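Local coordinates for protein PfkB (Polaromonas sp. JS666, PDB 4DU5) that probably phosphorylates a carbohydrate with ATP, in the manner of pfkB-family kinases, at residues 77-87 and 103-114; 137-145 and 165-176. One frame throughout, in Å; residues are numbered along the deposited sequence.

Contact 1: 77-87 and 103-114; sequences WASRLGTDSMG and HVVCDATQKTGF
Arg80 sets off with CG anti to its carbonyl carbon (chi1 -57°) and bends at chi3, which brings its guanidinium alongside Val105 and within bonding distance of Asp107 and Gln110. Val105 CG1 covers one guanidinium face, 3.4 Å from Arg80 NH2. Arg80 NE donates to Gln110 OE1 at 2.9 Å, the amide turned 76° from the guanidinium plane, and Arg80 NH2 forms a salt bridge with Asp107 OD2 (3.0 Å), weak as a hydrogen bond. Beneath them the strands pair in parallel, with Leu81 N bonded to Val105 O (3.0 Å). The other sheet face carries Val104, whose CG2 meets Trp77 CE3 at 3.6 Å and whose CG1 meets Leu81 CD1. Past the strand ends, Thr112 OG1 donates to the syn lone pair of Asp84 OD1 (2.6 Å), while Asp84 OD2 caps the helix, taking Met86 N and Gly87 N from one face of its carboxylate. With an alanine at Asp84, Thr112 OG1 would probably lose its acceptor and both helix N-H groups their cap. Selenomethionine Met86 adds an oblique Met-aromatic contact with Phe114. The contact closes the beta-alpha-beta unit of strand 75-81, helix 85-95 and strand 100-106 at one edge of the nine-stranded sheet; Leu90, Leu91 and Met94 of that helix cover the Trp77, Leu81 and Val104 face, and Phe114 leads into the four-stranded sheet, where it meets Phe114 of the second subunit.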
loop_
_atom_site.group_PDB
_atom_site.type_symbol
_atom_site.label_atom_id
_atom_site.label_comp_id
_atom_site.label_asym_id
_atom_site.label_seq_id
_atom_site.Cartn_x
_atom_site.Cartn_y
_atom_site.Cartn_z
ATOM N N TRP A 77 -5.418 22.161 -8.853
ATOM C CA TRP A 77 -5.556 21.248 -7.723
ATOM C C TRP A 77 -4.440 21.394 -6.701
ATOM O O TRP A 77 -3.268 21.507 -7.060
ATOM C CB TRP A 77 -5.565 19.834 -8.243
ATOM C CG TRP A 77 -5.553 18.754 -7.192
ATOM C CD1 TRP A 77 -6.292 18.709 -6.031
ATOM C CD2 TRP A 77 -4.793 17.542 -7.232
ATOM N NE1 TRP A 77 -6.019 17.553 -5.345
ATOM C CE2 TRP A 77 -5.098 16.821 -6.054
ATOM C CE3 TRP A 77 -3.872 17.003 -8.139
ATOM C CZ2 TRP A 77 -4.526 15.593 -5.773
ATOM C CZ3 TRP A 77 -3.288 15.802 -7.855
ATOM C CH2 TRP A 77 -3.623 15.094 -6.686
ATOM N N ALA A 78 -4.797 21.374 -5.427
ATOM C CA ALA A 78 -3.815 21.457 -4.366
ATOM C C ALA A 78 -3.811 20.172 -3.534
ATOM O O ALA A 78 -4.860 19.732 -3.046
ATOM C CB ALA A 78 -4.108 22.634 -3.497
ATOM N N SER A 79 -2.639 19.568 -3.368
ATOM C CA SER A 79 -2.523 18.310 -2.623
ATOM C C SER A 79 -1.053 17.972 -2.215
ATOM O O SER A 79 -0.095 18.702 -2.545
ATOM C CB SER A 79 -3.157 17.166 -3.429
ATOM O OG SER A 79 -3.675 16.154 -2.599
ATOM N N ARG A 80 -0.887 16.874 -1.478
ATOM C CA ARG A 80 0.432 16.323 -1.210
ATOM C C ARG A 80 0.381 14.914 -1.736
ATOM O O ARG A 80 -0.686 14.308 -1.744
ATOM C CB ARG A 80 0.729 16.270 0.301
ATOM C CG ARG A 80 0.641 17.592 1.081
ATOM C CD ARG A 80 1.268 17.402 2.457
ATOM N NE ARG A 80 2.716 17.362 2.293
ATOM C CZ ARG A 80 3.506 18.427 2.411
ATOM N NH1 ARG A 80 2.998 19.597 2.750
ATOM N NH2 ARG A 80 4.798 18.322 2.193
ATOM N N LEU A 81 1.535 14.408 -2.162
ATOM C CA LEU A 81 1.728 13.019 -2.563
ATOM C C LEU A 81 3.147 12.604 -2.193
ATOM O O LEU A 81 4.034 13.448 -2.097
ATOM C CB LEU A 81 1.627 12.906 -4.084
ATOM C CG LEU A 81 0.337 13.235 -4.836
ATOM C CD1 LEU A 81 0.645 13.361 -6.312
ATOM C CD2 LEU A 81 -0.715 12.137 -4.542
ATOM N N GLY A 82 3.391 11.307 -2.033
ATOM C CA GLY A 82 4.749 10.824 -1.985
ATOM C C GLY A 82 5.420 10.967 -3.346
ATOM O O GLY A 82 4.781 11.343 -4.350
ATOM N N THR A 83 6.719 10.663 -3.389
ATOM C CA THR A 83 7.474 10.640 -4.644
ATOM C C THR A 83 7.723 9.195 -5.022
ATOM O O THR A 83 8.577 8.901 -5.883
ATOM C CB THR A 83 8.822 11.323 -4.520
ATOM O OG1 THR A 83 9.604 10.606 -3.561
ATOM C CG2 THR A 83 8.661 12.789 -4.096
ATOM N N ASP A 84 6.983 8.294 -4.367
ATOM C CA ASP A 84 6.880 6.883 -4.775
ATOM C C ASP A 84 6.188 6.776 -6.131
ATOM O O ASP A 84 5.611 7.767 -6.621
ATOM C CB ASP A 84 6.095 6.094 -3.739
ATOM C CG ASP A 84 4.672 6.582 -3.600
ATOM O OD1 ASP A 84 4.435 7.612 -2.938
ATOM O OD2 ASP A 84 3.784 5.934 -4.166
ATOM N N SER A 85 6.220 5.584 -6.727
ATOM C CA SER A 85 5.657 5.390 -8.072
ATOM C C SER A 85 4.158 5.701 -8.180
ATOM O O SER A 85 3.676 6.064 -9.232
ATOM C CB SER A 85 5.965 3.997 -8.611
ATOM O OG SER A 85 5.362 3.009 -7.815
HETATM N N MSE A 86 3.435 5.570 -7.086
HETATM C CA MSE A 86 2.006 5.769 -7.098
HETATM C C MSE A 86 1.762 7.258 -7.103
HETATM O O MSE A 86 0.878 7.735 -7.801
HETATM C CB MSE A 86 1.347 5.147 -5.859
HETATM C CG MSE A 86 1.658 3.688 -5.591
HETATM SE SE MSE A 86 0.514 3.001 -4.145
HETATM C CE MSE A 86 1.301 3.783 -2.540
ATOM N N GLY A 87 2.552 7.974 -6.303
ATOM C CA GLY A 87 2.523 9.423 -6.272
ATOM C C GLY A 87 2.818 9.984 -7.643
ATOM O O GLY A 87 2.164 10.899 -8.097
ATOM N N HIS A 103 0.700 23.158 -7.350
ATOM C CA HIS A 103 0.566 23.196 -5.902
ATOM C C HIS A 103 0.369 21.831 -5.304
ATOM O O HIS A 103 -0.119 21.693 -4.173
ATOM C CB HIS A 103 -0.499 24.192 -5.461
ATOM C CG HIS A 103 -0.063 25.612 -5.617
ATOM N ND1 HIS A 103 0.118 26.457 -4.544
ATOM C CD2 HIS A 103 0.293 26.316 -6.719
ATOM C CE1 HIS A 103 0.554 27.628 -4.978
ATOM N NE2 HIS A 103 0.645 27.577 -6.295
ATOM N N VAL A 104 0.803 20.829 -6.061
ATOM C CA VAL A 104 0.929 19.517 -5.506
ATOM C C VAL A 104 2.358 19.345 -5.015
ATOM O O VAL A 104 3.296 19.224 -5.803
ATOM C CB VAL A 104 0.563 18.429 -6.507
ATOM C CG1 VAL A 104 0.588 17.073 -5.830
ATOM C CG2 VAL A 104 -0.821 18.700 -7.102
ATOM N N VAL A 105 2.518 19.373 -3.699
ATOM C CA VAL A 105 3.795 19.074 -3.102
ATOM C C VAL A 105 4.024 17.564 -3.180
ATOM O O VAL A 105 3.239 16.769 -2.660
ATOM C CB VAL A 105 3.848 19.515 -1.631
ATOM C CG1 VAL A 105 5.205 19.177 -1.029
ATOM C CG2 VAL A 105 3.542 21.011 -1.491
ATOM N N CYS A 106 5.099 17.178 -3.837
ATOM C CA CYS A 106 5.558 15.831 -3.775
ATOM C C CYS A 106 6.683 15.751 -2.749
ATOM O O CYS A 106 7.832 16.061 -3.047
ATOM C CB CYS A 106 6.025 15.439 -5.139
ATOM S SG CYS A 106 4.736 15.771 -6.323
ATOM N N ASP A 107 6.322 15.333 -1.541
ATOM C CA ASP A 107 7.210 15.246 -0.399
ATOM C C ASP A 107 7.789 13.849 -0.202
ATOM O O ASP A 107 7.090 12.965 0.293
ATOM C CB ASP A 107 6.409 15.608 0.842
ATOM C CG ASP A 107 7.231 15.574 2.108
ATOM O OD1 ASP A 107 8.293 14.908 2.146
ATOM O OD2 ASP A 107 6.791 16.218 3.087
ATOM N N ALA A 108 9.070 13.659 -0.518
ATOM C CA ALA A 108 9.706 12.335 -0.385
ATOM C C ALA A 108 9.611 11.609 0.992
ATOM O O ALA A 108 9.818 10.407 1.052
ATOM C CB ALA A 108 11.142 12.370 -0.888
ATOM N N THR A 109 9.280 12.326 2.069
ATOM C CA THR A 109 9.241 11.781 3.446
ATOM C C THR A 109 7.881 11.184 3.842
ATOM O O THR A 109 7.672 10.718 4.979
ATOM C CB THR A 109 9.599 12.904 4.457
ATOM O OG1 THR A 109 10.979 13.255 4.295
ATOM C CG2 THR A 109 9.336 12.491 5.929
ATOM N N GLN A 110 6.934 11.236 2.913
ATOM C CA GLN A 110 5.548 10.915 3.237
ATOM C C GLN A 110 5.036 9.940 2.199
ATOM O O GLN A 110 5.634 9.820 1.121
ATOM C CB GLN A 110 4.711 12.191 3.257
ATOM C CG GLN A 110 5.222 13.293 4.177
ATOM C CD GLN A 110 4.321 14.507 4.135
ATOM O OE1 GLN A 110 3.759 14.827 3.088
ATOM N NE2 GLN A 110 4.157 15.181 5.277
ATOM N N LYS A 111 3.940 9.248 2.526
ATOM C CA LYS A 111 3.411 8.168 1.647
ATOM C C LYS A 111 2.105 8.469 0.846
ATOM O O LYS A 111 1.252 9.206 1.302
ATOM C CB LYS A 111 3.346 6.841 2.413
ATOM C CG LYS A 111 3.432 6.980 3.927
ATOM C CD LYS A 111 3.804 5.658 4.584
ATOM C CE LYS A 111 4.129 5.796 6.080
ATOM N NZ LYS A 111 4.921 4.593 6.549
ATOM N N THR A 112 2.001 7.923 -0.367
ATOM C CA THR A 112 0.811 8.100 -1.220
ATOM C C THR A 112 -0.282 7.112 -0.847
ATOM O O THR A 112 -0.010 5.925 -0.690
ATOM C CB THR A 112 1.103 7.847 -2.718
ATOM O OG1 THR A 112 2.101 8.760 -3.189
ATOM C CG2 THR A 112 -0.143 8.040 -3.537
ATOM N N GLY A 113 -1.513 7.598 -0.739
ATOM C CA GLY A 113 -2.655 6.745 -0.483
ATOM C C GLY A 113 -3.047 5.867 -1.648
ATOM O O GLY A 113 -2.689 6.131 -2.786
ATOM N N PHE A 114 -3.772 4.794 -1.360
ATOM C CA PHE A 114 -4.245 3.905 -2.418
ATOM C C PHE A 114 -5.468 3.133 -1.995
ATOM O O PHE A 114 -5.776 3.081 -0.825
ATOM C CB PHE A 114 -3.130 2.991 -2.949
ATOM C CG PHE A 114 -2.721 1.910 -2.020
ATOM C CD1 PHE A 114 -1.867 2.177 -0.939
ATOM C CD2 PHE A 114 -3.137 0.605 -2.243
ATOM C CE1 PHE A 114 -1.457 1.145 -0.054
ATOM C CE2 PHE A 114 -2.753 -0.424 -1.379
ATOM C CZ PHE A 114 -1.910 -0.155 -0.277
#

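Contact 2: 137-145 and 165-176; sequences ASHMGVADI and ISATTLPAARKT
Ala172 CB, on the near side of helix 169-182, fills the middle of the contact, 3.7 Å from Val142 N and equally close to the carbonyl carbon of Gly141. Its two apolar neighbours come from the loop. Val142, with CG1 anti to its own carbonyl carbon (chi1 -56°), lays that methyl against Pro171 CB (3.8 Å) and the Pro171 carbonyl; three residues further along the loop, Ile145 extends CD1 to within 4.2 Å of Ala172 CB and also touches the CB of Lys175 and the hydroxyl of Thr176. Val142 CA and Ala172 CA lie 4.5 Å apart, the nearest pair of CA atoms in the contact. At the other end Ile165 CG2 rests on the Ser138 side chain, 3.6 Å from Ser138 CB, and Thr169 CG2 lies under the carbonyls of the 137-140 turn.

The polar edge follows the chain just ahead of the helix. Ser166 OG donates to Ser138 O at 2.7 Å, in the carbonyl plane, and accepts Thr168 N at 3.1 Å, so one hydroxyl ties the loop to the turn entering the helix. Thr168 OG1 is modelled very close to Met140 O, a doubtful distance at this resolution, though a bond from the hydroxyl is likely. Beside it Gly141 CA makes a CA-H...O contact of 3.2 Å with Thr168 O. Within the loop, Asp144 OD1 accepts Gly141 N from above the carboxylate plane, closing the 141-144 turn, and Asp144 OD2 pairs with Arg80.

This is packing of a loop, between strand 128-131 and helix 147-150, onto the start of helix 169-182. Met140 and Thr176 both touch Phe32 of strand 27-32, Ala137 lies against Ser79 of strand 75-81, and Ala173, away from the loop, meets Leu211 of helix 201-212.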
loop_
_atom_site.group_PDB
_atom_site.type_symbol
_atom_site.label_atom_id
_atom_site.label_comp_id
_atom_site.label_asym_id
_atom_site.label_seq_id
_atom_site.Cartn_x
_atom_site.Cartn_y
_atom_site.Cartn_z
ATOM N N ALA A 137 -1.093 13.644 1.832
ATOM C CA ALA A 137 -2.283 14.497 1.886
ATOM C C ALA A 137 -2.903 14.654 3.268
ATOM O O ALA A 137 -3.404 15.720 3.571
ATOM C CB ALA A 137 -3.335 14.007 0.903
ATOM N N SER A 138 -2.894 13.631 4.117
ATOM C CA SER A 138 -3.507 13.837 5.439
ATOM C C SER A 138 -2.722 14.843 6.269
ATOM O O SER A 138 -3.247 15.430 7.209
ATOM C CB SER A 138 -3.776 12.536 6.210
ATOM O OG SER A 138 -2.617 11.987 6.785
ATOM N N HIS A 139 -1.472 15.073 5.890
ATOM C CA HIS A 139 -0.636 16.019 6.602
ATOM C C HIS A 139 -0.889 17.493 6.278
ATOM O O HIS A 139 -0.279 18.353 6.896
ATOM C CB HIS A 139 0.843 15.660 6.425
ATOM C CG HIS A 139 1.244 14.444 7.190
ATOM N ND1 HIS A 139 1.705 14.502 8.488
ATOM C CD2 HIS A 139 1.198 13.132 6.864
ATOM C CE1 HIS A 139 1.943 13.277 8.922
ATOM N NE2 HIS A 139 1.642 12.427 7.955
HETATM N N MSE A 140 -1.778 17.799 5.338
HETATM C CA MSE A 140 -2.028 19.207 4.977
HETATM C C MSE A 140 -2.710 19.988 6.096
HETATM O O MSE A 140 -3.489 19.423 6.872
HETATM C CB MSE A 140 -2.868 19.318 3.709
HETATM C CG MSE A 140 -2.322 18.529 2.568
HETATM SE SE MSE A 140 -3.565 18.350 1.063
HETATM C CE MSE A 140 -3.417 20.184 0.330
ATOM N N GLY A 141 -2.404 21.277 6.175
ATOM C CA GLY A 141 -3.000 22.160 7.166
ATOM C C GLY A 141 -2.967 23.575 6.633
ATOM O O GLY A 141 -2.541 23.797 5.510
ATOM N N VAL A 142 -3.391 24.543 7.435
ATOM C CA VAL A 142 -3.411 25.949 6.994
ATOM C C VAL A 142 -2.087 26.454 6.368
ATOM O O VAL A 142 -2.094 27.297 5.451
ATOM C CB VAL A 142 -3.867 26.883 8.136
ATOM C CG1 VAL A 142 -5.252 26.440 8.659
ATOM C CG2 VAL A 142 -2.834 26.911 9.268
ATOM N N ALA A 143 -0.965 25.909 6.850
ATOM C CA ALA A 143 0.372 26.278 6.378
ATOM C C ALA A 143 0.563 25.950 4.893
ATOM O O ALA A 143 1.437 26.522 4.224
ATOM C CB ALA A 143 1.459 25.590 7.247
ATOM N N ASP A 144 -0.274 25.038 4.392
ATOM C CA ASP A 144 -0.190 24.541 3.015
ATOM C C ASP A 144 -0.818 25.491 1.996
ATOM O O ASP A 144 -0.387 25.554 0.856
ATOM C CB ASP A 144 -0.820 23.140 2.906
ATOM C CG ASP A 144 0.122 22.035 3.387
ATOM O OD1 ASP A 144 0.135 21.713 4.602
ATOM O OD2 ASP A 144 0.852 21.488 2.534
ATOM N N ILE A 145 -1.840 26.223 2.434
ATOM C CA ILE A 145 -2.590 27.159 1.604
ATOM C C ILE A 145 -1.699 28.316 1.101
ATOM O O ILE A 145 -1.090 29.025 1.902
ATOM C CB ILE A 145 -3.759 27.766 2.437
ATOM C CG1 ILE A 145 -4.532 26.688 3.178
ATOM C CG2 ILE A 145 -4.708 28.595 1.567
ATOM C CD1 ILE A 145 -5.332 27.250 4.326
ATOM N N ILE A 165 -10.325 14.347 6.761
ATOM C CA ILE A 165 -9.187 13.497 6.438
ATOM C C ILE A 165 -8.251 13.270 7.619
ATOM O O ILE A 165 -7.853 12.135 7.894
ATOM C CB ILE A 165 -8.491 14.009 5.168
ATOM C CG1 ILE A 165 -9.247 13.477 3.947
ATOM C CG2 ILE A 165 -7.002 13.628 5.134
ATOM C CD1 ILE A 165 -8.412 13.477 2.689
ATOM N N SER A 166 -7.917 14.370 8.294
ATOM C CA SER A 166 -7.163 14.375 9.557
ATOM C C SER A 166 -7.566 15.613 10.344
ATOM O O SER A 166 -8.251 16.497 9.813
ATOM C CB SER A 166 -5.666 14.456 9.279
ATOM O OG SER A 166 -5.325 15.760 8.837
ATOM N N ALA A 167 -7.122 15.697 11.592
ATOM C CA ALA A 167 -7.372 16.900 12.395
ATOM C C ALA A 167 -6.731 18.198 11.832
ATOM O O ALA A 167 -7.147 19.311 12.191
ATOM C CB ALA A 167 -6.982 16.665 13.863
ATOM N N THR A 168 -5.754 18.060 10.936
ATOM C CA THR A 168 -5.104 19.237 10.345
ATOM C C THR A 168 -5.773 19.746 9.055
ATOM O O THR A 168 -5.504 20.870 8.610
ATOM C CB THR A 168 -3.556 19.052 10.110
ATOM O OG1 THR A 168 -3.311 18.233 8.951
ATOM C CG2 THR A 168 -2.869 18.439 11.332
ATOM N N THR A 169 -6.645 18.938 8.464
ATOM C CA THR A 169 -7.314 19.343 7.220
ATOM C C THR A 169 -8.556 20.222 7.424
ATOM O O THR A 169 -8.815 21.130 6.628
ATOM C CB THR A 169 -7.706 18.152 6.358
ATOM O OG1 THR A 169 -8.375 17.168 7.171
ATOM C CG2 THR A 169 -6.483 17.565 5.623
ATOM N N LEU A 170 -9.322 19.942 8.480
ATOM C CA LEU A 170 -10.477 20.764 8.863
ATOM C C LEU A 170 -10.155 22.250 8.997
ATOM O O LEU A 170 -10.759 23.068 8.295
ATOM C CB LEU A 170 -11.131 20.222 10.130
ATOM C CG LEU A 170 -12.486 20.805 10.541
ATOM C CD1 LEU A 170 -13.473 20.943 9.365
ATOM C CD2 LEU A 170 -13.098 19.965 11.688
ATOM N N PRO A 171 -9.192 22.614 9.870
ATOM C CA PRO A 171 -8.723 23.999 9.884
ATOM C C PRO A 171 -8.535 24.605 8.471
ATOM O O PRO A 171 -8.980 25.743 8.220
ATOM C CB PRO A 171 -7.360 23.905 10.601
ATOM C CG PRO A 171 -7.142 22.432 10.882
ATOM C CD PRO A 171 -8.504 21.817 10.891
ATOM N N ALA A 172 -7.893 23.845 7.569
ATOM C CA ALA A 172 -7.532 24.317 6.235
ATOM C C ALA A 172 -8.739 24.434 5.297
ATOM O O ALA A 172 -8.756 25.279 4.404
ATOM C CB ALA A 172 -6.479 23.425 5.628
ATOM N N ALA A 173 -9.736 23.582 5.495
ATOM C CA ALA A 173 -10.967 23.665 4.716
ATOM C C ALA A 173 -11.665 24.954 5.133
ATOM O O ALA A 173 -11.789 25.873 4.321
ATOM C CB ALA A 173 -11.856 22.431 4.944
ATOM N N ARG A 174 -12.066 25.021 6.407
ATOM C CA ARG A 174 -12.559 26.245 7.031
ATOM C C ARG A 174 -11.861 27.511 6.555
ATOM O O ARG A 174 -12.531 28.443 6.115
ATOM C CB ARG A 174 -12.466 26.149 8.553
ATOM C CG ARG A 174 -13.225 24.989 9.113
ATOM C CD ARG A 174 -14.117 25.422 10.251
ATOM N NE ARG A 174 -13.423 25.413 11.537
ATOM C CZ ARG A 174 -13.376 24.366 12.360
ATOM N NH1 ARG A 174 -13.978 23.229 12.043
ATOM N NH2 ARG A 174 -12.713 24.459 13.504
ATOM N N LYS A 175 -10.532 27.550 6.630
ATOM C CA LYS A 175 -9.792 28.756 6.273
ATOM C C LYS A 175 -9.791 29.023 4.771
ATOM O O LYS A 175 -9.881 30.170 4.318
ATOM C CB LYS A 175 -8.343 28.680 6.775
ATOM C CG LYS A 175 -7.797 30.027 7.249
ATOM C CD LYS A 175 -8.070 30.233 8.782
ATOM C CE LYS A 175 -8.240 31.728 9.168
ATOM N NZ LYS A 175 -7.396 32.624 8.301
ATOM N N THR A 176 -9.653 27.953 4.004
ATOM C CA THR A 176 -9.749 28.016 2.542
ATOM C C THR A 176 -11.049 28.721 2.081
ATOM O O THR A 176 -11.015 29.626 1.248
ATOM C CB THR A 176 -9.585 26.582 1.949
ATOM O OG1 THR A 176 -8.222 26.413 1.529
ATOM C CG2 THR A 176 -10.456 26.364 0.784
#

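The two contacts follow one another along the chain, 77-87/103-114 closing before 137-145/165-176 opens, with centres about 15 Å apart. Contact 1 lies at an edge of the nine-stranded sheet, and contact 2 involves a loop and helix packed close to strands 27-32 and 75-81 of the same sheet. They meet at Arg80: its NH1 forms a salt bridge with Asp144 OD2 (2.9 Å), and its aliphatic part packs on Met140 and Ala137, while Gln110 touches His139. Between them the chain runs through strands 114-117 and 128-131 of the smaller sheet, so the joint lies where the chain comes back from that sheet to the larger one.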